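CS1 fimbrial subunit A (PDB 4HJI) builds the CS1 fimbriae of enterotoxigenic Escherichia coli, polar surface filaments through which the bacterium colonizes the epithelium of specific host organs. Local coordinates at residues I55-H60 / Q125-H130; V68-S73 / V150-T155. One frame throughout, in Å; residues are numbered along the deposited sequence. Where two conformers were deposited one is given.

Interaction 1. Residues I55-H60 / Q125-H130; sequences INTVVH and QKLSIH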
loop_
_atom_site.group_PDB
_atom_site.type_symbol
_atom_site.label_atom_id
_atom_site.label_comp_id
_atom_site.label_asym_id
_atom_site.label_seq_id
_atom_site.Cartn_x
_atom_site.Cartn_y
_atom_site.Cartn_z
ATOM N N ILE A 55 2.484 6.523 4.332
ATOM C CA ILE A 55 3.796 5.975 4.664
ATOM C C ILE A 55 4.783 6.585 3.656
ATOM O O ILE A 55 4.604 6.434 2.436
ATOM C CB ILE A 55 3.823 4.431 4.551
ATOM C CG1 ILE A 55 2.767 3.774 5.458
ATOM C CG2 ILE A 55 5.195 3.869 4.885
ATOM C CD1 ILE A 55 2.618 2.285 5.311
ATOM N N ASN A 56 5.782 7.303 4.161
ATOM C CA ASN A 56 6.889 7.793 3.360
ATOM C C ASN A 56 7.836 6.636 3.060
ATOM O O ASN A 56 8.308 5.970 3.980
ATOM C CB ASN A 56 7.606 8.931 4.105
ATOM C CG ASN A 56 6.691 10.109 4.360
ATOM O OD1 ASN A 56 6.360 10.446 5.515
ATOM N ND2 ASN A 56 6.264 10.748 3.294
ATOM N N THR A 57 8.097 6.390 1.777
ATOM C CA THR A 57 8.874 5.227 1.348
ATOM C C THR A 57 9.954 5.612 0.351
ATOM O O THR A 57 9.957 6.718 -0.182
ATOM C CB THR A 57 7.980 4.190 0.651
ATOM O OG1 THR A 57 7.528 4.726 -0.603
ATOM C CG2 THR A 57 6.782 3.865 1.493
ATOM N N VAL A 58 10.869 4.685 0.100
ATOM C CA VAL A 58 11.826 4.802 -0.985
ATOM C C VAL A 58 11.958 3.457 -1.679
ATOM O O VAL A 58 11.825 2.420 -1.044
ATOM C CB VAL A 58 13.225 5.270 -0.523
ATOM C CG1 VAL A 58 13.172 6.718 -0.068
ATOM C CG2 VAL A 58 13.802 4.354 0.560
ATOM N N VAL A 59 12.204 3.501 -2.989
ATOM C CA VAL A 59 12.441 2.316 -3.771
ATOM C C VAL A 59 13.943 2.073 -3.862
ATOM O O VAL A 59 14.704 2.982 -4.192
ATOM C CB VAL A 59 11.829 2.450 -5.184
ATOM C CG1 VAL A 59 12.198 1.245 -6.030
ATOM C CG2 VAL A 59 10.325 2.600 -5.071
ATOM N N HIS A 60 14.362 0.839 -3.541
ATOM C CA HIS A 60 15.735 0.395 -3.737
ATOM C C HIS A 60 15.814 -0.498 -4.954
ATOM O O HIS A 60 14.970 -1.359 -5.131
ATOM C CB HIS A 60 16.208 -0.437 -2.574
ATOM C CG HIS A 60 16.537 0.351 -1.365
ATOM N ND1 HIS A 60 17.709 0.166 -0.667
ATOM C CD2 HIS A 60 15.836 1.294 -0.694
ATOM C CE1 HIS A 60 17.736 0.992 0.362
ATOM N NE2 HIS A 60 16.608 1.676 0.377
ATOM N N GLN A 125 8.703 8.652 -1.898
ATOM C CA GLN A 125 7.432 8.366 -2.536
ATOM C C GLN A 125 6.377 8.056 -1.487
ATOM O O GLN A 125 6.604 7.283 -0.533
ATOM C CB GLN A 125 7.546 7.187 -3.483
ATOM C CG GLN A 125 8.741 7.241 -4.421
ATOM C CD GLN A 125 8.682 8.386 -5.416
ATOM O OE1 GLN A 125 9.723 8.892 -5.853
ATOM N NE2 GLN A 125 7.476 8.809 -5.774
ATOM N N LYS A 126 5.201 8.636 -1.666
ATOM C CA LYS A 126 4.106 8.422 -0.743
ATOM C C LYS A 126 3.374 7.126 -1.057
ATOM O O LYS A 126 2.986 6.885 -2.197
ATOM C CB LYS A 126 3.159 9.623 -0.759
ATOM C CG LYS A 126 3.833 10.866 -0.224
ATOM C CD LYS A 126 2.944 12.105 -0.218
ATOM C CE LYS A 126 3.692 13.279 0.399
ATOM N NZ LYS A 126 4.422 12.875 1.630
ATOM N N LEU A 127 3.204 6.287 -0.038
ATOM C CA LEU A 127 2.323 5.145 -0.096
ATOM C C LEU A 127 1.150 5.402 0.846
ATOM O O LEU A 127 1.348 5.539 2.054
ATOM C CB LEU A 127 3.079 3.877 0.325
ATOM C CG LEU A 127 2.237 2.607 0.431
ATOM C CD1 LEU A 127 1.707 2.131 -0.918
ATOM C CD2 LEU A 127 3.061 1.495 1.057
ATOM N N SER A 128 -0.068 5.502 0.314
ATOM C CA SER A 128 -1.256 5.828 1.136
ATOM C C SER A 128 -2.347 4.760 1.051
ATOM O O SER A 128 -2.671 4.271 -0.039
ATOM C CB SER A 128 -1.864 7.193 0.741
ATOM O OG SER A 128 -1.696 7.290 -0.656
ATOM N N ILE A 129 -2.919 4.439 2.209
ATOM C CA ILE A 129 -3.977 3.435 2.356
ATOM C C ILE A 129 -5.254 4.164 2.776
ATOM O O ILE A 129 -5.229 4.897 3.763
ATOM C CB ILE A 129 -3.557 2.351 3.384
ATOM C CG1 ILE A 129 -2.316 1.638 2.861
ATOM C CG2 ILE A 129 -4.707 1.386 3.655
ATOM C CD1 ILE A 129 -1.710 0.685 3.846
ATOM N N HIS A 130 -6.345 3.914 2.051
ATOM C CA HIS A 130 -7.620 4.689 2.107
ATOM C C HIS A 130 -8.810 3.727 2.243
ATOM O O HIS A 130 -9.377 3.305 1.218
ATOM C CB HIS A 130 -7.853 5.550 0.839
ATOM C CG HIS A 130 -6.715 6.452 0.476
ATOM N ND1 HIS A 130 -6.615 7.740 0.947
ATOM C CD2 HIS A 130 -5.614 6.244 -0.289
ATOM C CE1 HIS A 130 -5.509 8.294 0.487
ATOM N NE2 HIS A 130 -4.887 7.410 -0.269
#
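Ile55 and Thr57 pair with Leu127 and Gln125 as antiparallel hydrogen-bonded pairs, and the non-hydrogen-bonded pair Asn56-Lys126 lies between them; the strand axes approach to 4.8 Å with N-to-C directions 132° apart. Within these segments the pairing covers Ile55 to Thr57, and Val59 continues it to Ser122.

The reciprocal bonds at the Ile55 end are short, with Ile55 N 2.7 Å from Leu127 O. At the other end Gln125 O is gripped twice by one residue. Thr57 N reaches Gln125 O at 2.9 Å, while Thr57 OG1 comes to 2.7 Å from the same oxygen on the opposite face of its carbonyl plane, 39° above it and therefore not on a lone pair. Thr57 OG1 is brought there by a chi1 of 68°, which sets the hydroxyl between its own N and carbonyl carbon and turns CG2 to Leu127 CB, 3.9 Å away. Ile55 CB meets Leu127 CB at 4.3 Å; these two supply the apolar part of a face shared with Thr57 and Gln125. On the other face the Asn56 and Lys126 side chains run side by side, pointing the same way.

This is an antiparallel strand pair of the pilin's immunoglobulin-like beta-sandwich. On the Ile55 face, Phe94 and Val92 of strand 87-94 touch Thr57 and Leu127 respectively and Leu35 from a loop covers Ile55, while strand 25-29 bonds through its backbone to Val58 and His60.

Interaction 2. Residues V68-S73 / V150-T155; sequences VVVKLS and VSIILT
Val68 opens the contact beside Thr155, its CA lying 3.3 Å from Thr155 O in a CA-H...O approach. The same carbonyl accepts the backbone N of Val69, with the donor nearly along the C=O axis. Val69 and Thr155 form a hydrogen-bonded antiparallel pair whose side chains run alongside each other.

Val70 turns to the other face, and its two methyls divide the work: CG1 meets Ile152 CG2 at 3.9 Å and CG2 meets Leu154 CD2 at 4.1 Å. Lys71 returns to the Val69 face, paired with Ile153 by two backbone bonds, of which Ile153 N to Lys71 O is almost straight (179° at the hydrogen). With chi1 at 67° and the chain extended beyond CG, the lysine passes its aliphatic part over Ile153, CE coming to 3.6 Å from Ile153 CD1. Leu72, on the Val70 face, sets CD2 3.9 Å from Ile152 CG1. Ser73, at a break in strand 68-80, is the last residue of the segment to pair: its N bonds to Ser151 O and its CB packs 3.5 Å from Ile153 CD1. Ser151 OG is hydrogen-bonded to Glu164 of the next strand.

Hydrogen-bonded pairs (Val69-Thr155, Lys71-Ile153) alternate with non-hydrogen-bonded ones (Val70-Leu154, Leu72-Ile152), the pattern of regular antiparallel pairing; the 160° between strand directions and the 4.7 Å closest approach of the axes accord with it. Val70, Leu72, Ile152 and Leu154 form a buried face. The Lys71 face is mixed, with Val69, Lys71 and Thr155 partly exposed and Ile153 buried beneath the lysine chain. This two-sided character is typical of a strand pair in the immunoglobulin-like beta-sandwich of chaperone-usher pilins.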
loop_
_atom_site.group_PDB
_atom_site.type_symbol
_atom_site.label_atom_id
_atom_site.label_comp_id
_atom_site.label_asym_id
_atom_site.label_seq_id
_atom_site.Cartn_x
_atom_site.Cartn_y
_atom_site.Cartn_z
ATOM N N VAL A 68 10.035 0.584 -12.015
ATOM C CA VAL A 68 9.406 -0.505 -11.270
ATOM C C VAL A 68 7.948 -0.634 -11.656
ATOM O O VAL A 68 7.297 0.352 -11.996
ATOM C CB VAL A 68 9.534 -0.364 -9.735
ATOM C CG1 VAL A 68 11.003 -0.399 -9.354
ATOM C CG2 VAL A 68 8.836 0.887 -9.215
ATOM N N VAL A 69 7.466 -1.868 -11.624
ATOM C CA VAL A 69 6.071 -2.171 -11.860
ATOM C C VAL A 69 5.477 -2.478 -10.512
ATOM O O VAL A 69 6.043 -3.267 -9.761
ATOM C CB VAL A 69 5.929 -3.403 -12.772
ATOM C CG1 VAL A 69 4.474 -3.773 -12.981
ATOM C CG2 VAL A 69 6.660 -3.164 -14.079
ATOM N N VAL A 70 4.355 -1.845 -10.203
ATOM C CA VAL A 70 3.721 -1.965 -8.903
ATOM C C VAL A 70 2.263 -2.316 -9.059
ATOM O O VAL A 70 1.541 -1.700 -9.860
ATOM C CB VAL A 70 3.808 -0.662 -8.115
ATOM C CG1 VAL A 70 3.398 -0.884 -6.668
ATOM C CG2 VAL A 70 5.229 -0.126 -8.179
ATOM N N LYS A 71 1.824 -3.291 -8.288
ATOM C CA LYS A 71 0.441 -3.710 -8.308
ATOM C C LYS A 71 0.052 -4.285 -6.964
ATOM O O LYS A 71 0.913 -4.461 -6.099
ATOM C CB LYS A 71 0.226 -4.755 -9.414
ATOM C CG LYS A 71 0.945 -6.063 -9.154
ATOM C CD LYS A 71 0.844 -7.024 -10.327
ATOM C CE LYS A 71 1.369 -8.382 -9.902
ATOM N NZ LYS A 71 1.550 -9.354 -11.003
ATOM N N LEU A 72 -1.239 -4.555 -6.796
ATOM C CA LEU A 72 -1.766 -5.284 -5.639
ATOM C C LEU A 72 -2.023 -6.719 -6.059
ATOM O O LEU A 72 -2.373 -6.984 -7.188
ATOM C CB LEU A 72 -3.077 -4.668 -5.164
ATOM C CG LEU A 72 -2.998 -3.188 -4.809
ATOM C CD1 LEU A 72 -4.386 -2.569 -4.635
ATOM C CD2 LEU A 72 -2.145 -2.978 -3.574
ATOM N N SER A 73 -1.848 -7.665 -5.146
ATOM C CA SER A 73 -2.105 -9.067 -5.481
ATOM C C SER A 73 -3.596 -9.385 -5.439
ATOM O O SER A 73 -4.021 -10.411 -5.950
ATOM C CB SER A 73 -1.380 -9.985 -4.498
ATOM O OG SER A 73 -2.068 -9.980 -3.276
ATOM N N VAL A 150 -3.384 -5.748 2.811
ATOM C CA VAL A 150 -2.935 -5.040 1.627
ATOM C C VAL A 150 -1.645 -5.726 1.188
ATOM O O VAL A 150 -0.680 -5.819 1.984
ATOM C CB VAL A 150 -2.691 -3.562 1.951
ATOM C CG1 VAL A 150 -1.872 -2.894 0.860
ATOM C CG2 VAL A 150 -4.026 -2.879 2.198
ATOM N N SER A 151 -1.637 -6.233 -0.050
ATOM C CA SER A 151 -0.518 -7.030 -0.553
ATOM C C SER A 151 0.018 -6.373 -1.803
ATOM O O SER A 151 -0.661 -6.353 -2.845
ATOM C CB SER A 151 -0.987 -8.448 -0.839
ATOM O OG SER A 151 0.008 -9.252 -1.485
ATOM N N ILE A 152 1.209 -5.808 -1.690
ATOM C CA ILE A 152 1.804 -4.979 -2.741
ATOM C C ILE A 152 2.907 -5.812 -3.373
ATOM O O ILE A 152 3.738 -6.444 -2.688
ATOM C CB ILE A 152 2.364 -3.662 -2.187
ATOM C CG1 ILE A 152 1.236 -2.797 -1.603
ATOM C CG2 ILE A 152 3.084 -2.860 -3.263
ATOM C CD1 ILE A 152 1.712 -1.778 -0.591
ATOM N N ILE A 153 2.907 -5.839 -4.691
ATOM C CA ILE A 153 3.896 -6.571 -5.447
ATOM C C ILE A 153 4.688 -5.576 -6.268
ATOM O O ILE A 153 4.090 -4.730 -6.970
ATOM C CB ILE A 153 3.264 -7.596 -6.405
ATOM C CG1 ILE A 153 2.458 -8.632 -5.625
ATOM C CG2 ILE A 153 4.349 -8.278 -7.215
ATOM C CD1 ILE A 153 1.476 -9.394 -6.466
ATOM N N LEU A 154 6.013 -5.675 -6.181
ATOM C CA LEU A 154 6.919 -4.824 -6.955
ATOM C C LEU A 154 7.879 -5.710 -7.733
ATOM O O LEU A 154 8.381 -6.710 -7.208
ATOM C CB LEU A 154 7.733 -3.880 -6.061
ATOM C CG LEU A 154 6.981 -2.869 -5.180
ATOM C CD1 LEU A 154 6.868 -3.352 -3.747
ATOM C CD2 LEU A 154 7.675 -1.525 -5.239
ATOM N N THR A 155 8.112 -5.339 -8.993
ATOM C CA THR A 155 9.144 -5.941 -9.827
ATOM C C THR A 155 9.912 -4.827 -10.506
ATOM O O THR A 155 9.363 -3.765 -10.765
ATOM C CB THR A 155 8.582 -6.835 -10.954
ATOM O OG1 THR A 155 7.969 -6.021 -11.964
ATOM C CG2 THR A 155 7.563 -7.816 -10.422
#

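How the interactions relate
From the N terminus the chain runs through 55-60 on strand 49-61, then, after a short connection, 68-73 on strand 68-80. Interaction 1 closes when strand 119-131 returns at 125-130, 65 residues after 60; interaction 2 closes at 150-155, 77 residues after 73, on the strand that follows. Each contact opens before the other has closed, so the two cross rather than nest, pairing consecutive strands with consecutive later ones. Their centres lie 12 Å apart, and side chains bridge the gap: Val59 CG1 sits 3.9 Å from Val68 CG1, and Leu127 CD2 sits 3.9 Å from Ile152 CD1. Strands 49-61, 68-80, 119-131 and 144-156 are thus tied together through the apolar interior.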